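Local atomic coordinates of 5,10-methylenetetrahydromethanopterin reductase (PDB entry 1EZW), a protein that catalyses the reversible, coenzyme F420-dependent reduction of methylenetetrahydromethanopterin to methyltetrahydromethanopterin, a step in methanogenesis from carbon dioxide. Residues D258-L261 / E262-I266. Sequence-based numbering, arbitrary orientation.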
loop_
_atom_site.group_PDB
_atom_site.type_symbol
_atom_site.label_atom_id
_atom_site.label_comp_id
_atom_site.label_asym_id
_atom_site.label_seq_id
_atom_site.Cartn_x
_atom_site.Cartn_y
_atom_site.Cartn_z
ATOM N N ASP A 258 -36.647 -26.004 -8.937
ATOM C CA ASP A 258 -36.887 -27.309 -9.540
ATOM C C ASP A 258 -36.668 -27.405 -11.041
ATOM O O ASP A 258 -36.344 -28.481 -11.548
ATOM C CB ASP A 258 -38.287 -27.796 -9.183
ATOM C CG ASP A 258 -38.507 -27.840 -7.687
ATOM O OD1 ASP A 258 -38.603 -26.753 -7.064
ATOM O OD2 ASP A 258 -38.554 -28.957 -7.129
ATOM N N VAL A 259 -36.842 -26.311 -11.766
ATOM C CA VAL A 259 -36.615 -26.374 -13.200
ATOM C C VAL A 259 -35.114 -26.605 -13.455
ATOM O O VAL A 259 -34.733 -27.268 -14.423
ATOM C CB VAL A 259 -37.089 -25.091 -13.892
ATOM C CG1 VAL A 259 -36.457 -23.888 -13.231
ATOM C CG2 VAL A 259 -36.742 -25.136 -15.369
ATOM N N VAL A 260 -34.271 -26.075 -12.572
ATOM C CA VAL A 260 -32.828 -26.256 -12.703
ATOM C C VAL A 260 -32.485 -27.713 -12.376
ATOM O O VAL A 260 -31.715 -28.338 -13.098
ATOM C CB VAL A 260 -32.047 -25.277 -11.778
ATOM C CG1 VAL A 260 -30.542 -25.549 -11.843
ATOM C CG2 VAL A 260 -32.298 -23.846 -12.232
ATOM N N LEU A 261 -33.069 -28.262 -11.310
ATOM C CA LEU A 261 -32.817 -29.661 -10.940
ATOM C C LEU A 261 -33.269 -30.587 -12.075
ATOM O O LEU A 261 -32.582 -31.567 -12.420
ATOM C CB LEU A 261 -33.554 -30.033 -9.642
ATOM C CG LEU A 261 -33.218 -29.282 -8.341
ATOM C CD1 LEU A 261 -34.016 -29.875 -7.177
ATOM C CD2 LEU A 261 -31.729 -29.410 -8.047
ATOM N N GLU A 262 -34.419 -30.262 -12.666
ATOM C CA GLU A 262 -34.964 -31.042 -13.769
ATOM C C GLU A 262 -34.018 -30.978 -14.956
ATOM O O GLU A 262 -33.717 -32.002 -15.581
ATOM C CB GLU A 262 -36.330 -30.490 -14.185
ATOM C CG GLU A 262 -36.944 -31.213 -15.370
ATOM C CD GLU A 262 -38.268 -30.599 -15.813
ATOM O OE1 GLU A 262 -38.294 -29.387 -16.143
ATOM O OE2 GLU A 262 -39.281 -31.329 -15.843
ATOM N N ARG A 263 -33.559 -29.768 -15.270
ATOM C CA ARG A 263 -32.624 -29.538 -16.377
ATOM C C ARG A 263 -31.390 -30.442 -16.310
ATOM O O ARG A 263 -30.906 -30.926 -17.333
ATOM C CB ARG A 263 -32.158 -28.061 -16.364
ATOM C CG ARG A 263 -31.031 -27.695 -17.337
ATOM C CD ARG A 263 -30.533 -26.259 -17.058
ATOM N NE ARG A 263 -31.624 -25.304 -17.200
ATOM C CZ ARG A 263 -31.637 -24.071 -16.703
ATOM N NH1 ARG A 263 -32.696 -23.308 -16.907
ATOM N NH2 ARG A 263 -30.608 -23.598 -15.998
ATOM N N HIS A 264 -30.891 -30.670 -15.100
ATOM C CA HIS A 264 -29.678 -31.448 -14.911
ATOM C C HIS A 264 -29.945 -32.886 -14.483
ATOM O O HIS A 264 -29.029 -33.603 -14.095
ATOM C CB HIS A 264 -28.761 -30.710 -13.901
ATOM C CG HIS A 264 -28.249 -29.386 -14.413
ATOM N ND1 HIS A 264 -27.318 -29.289 -15.426
ATOM C CD2 HIS A 264 -28.633 -28.114 -14.139
ATOM C CE1 HIS A 264 -27.153 -28.019 -15.760
ATOM N NE2 HIS A 264 -27.941 -27.284 -14.992
ATOM N N GLY A 265 -31.211 -33.290 -14.579
ATOM C CA GLY A 265 -31.608 -34.645 -14.227
ATOM C C GLY A 265 -31.184 -35.033 -12.832
ATOM O O GLY A 265 -30.733 -36.163 -12.595
ATOM N N ILE A 266 -31.339 -34.105 -11.895
ATOM C CA ILE A 266 -30.932 -34.354 -10.522
ATOM C C ILE A 266 -31.910 -35.189 -9.707
ATOM O O ILE A 266 -33.119 -35.009 -9.802
ATOM C CB ILE A 266 -30.688 -33.026 -9.775
ATOM C CG1 ILE A 266 -29.564 -32.247 -10.469
ATOM C CG2 ILE A 266 -30.302 -33.294 -8.338
ATOM C CD1 ILE A 266 -28.204 -32.969 -10.481
#
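Leu261 O receives two backbone donors where the short helix 258-263 ends: Ile266 N at 2.9 Å in an almost straight bond (N-H...O 174°), and His264 N in a weak, bent one. His264 N is shared between two acceptors, and its better bond goes to Val260 O at 3.2 Å. Just before it, the regular i to i+4 bonds run from Glu262 N to Asp258 O and from Arg263 N to Val259 O.

Val260 and His264 run alongside each other, and Val260 CG1 meets the imidazole at its edge, in the ring plane, 3.9 Å from His264 CD2. With CG1 anti to the backbone N (chi1 176°), that branch lies against the ring and CG2 is turned to one face of the Arg263 guanidinium, 4.1 Å from Arg263 NH2. Arg263 reaches this place by bending at chi3, and its CG lies above a face of the His264 ring, offset toward the rim. Both polar ends converge on Asp202 OD1 of helix 200-216, by a salt bridge from Arg263 NH2 and a hydrogen bond from His264 NE2; Phe298 meets the His264 ring edge-to-face. Across the helix end, the Leu261 side chain and that of Ile266 cross at about a right angle, Leu261 CD2 lying 4.1 Å from Ile266 CB.

Gly265 has positive phi (54°) and its N bonds to Glu262 O at 3.0 Å. Together with the Ile266 N to Leu261 O bond, this defines a Schellman motif, with Gly265 as C-prime, terminating a peripheral helix of this TIM-barrel enzyme.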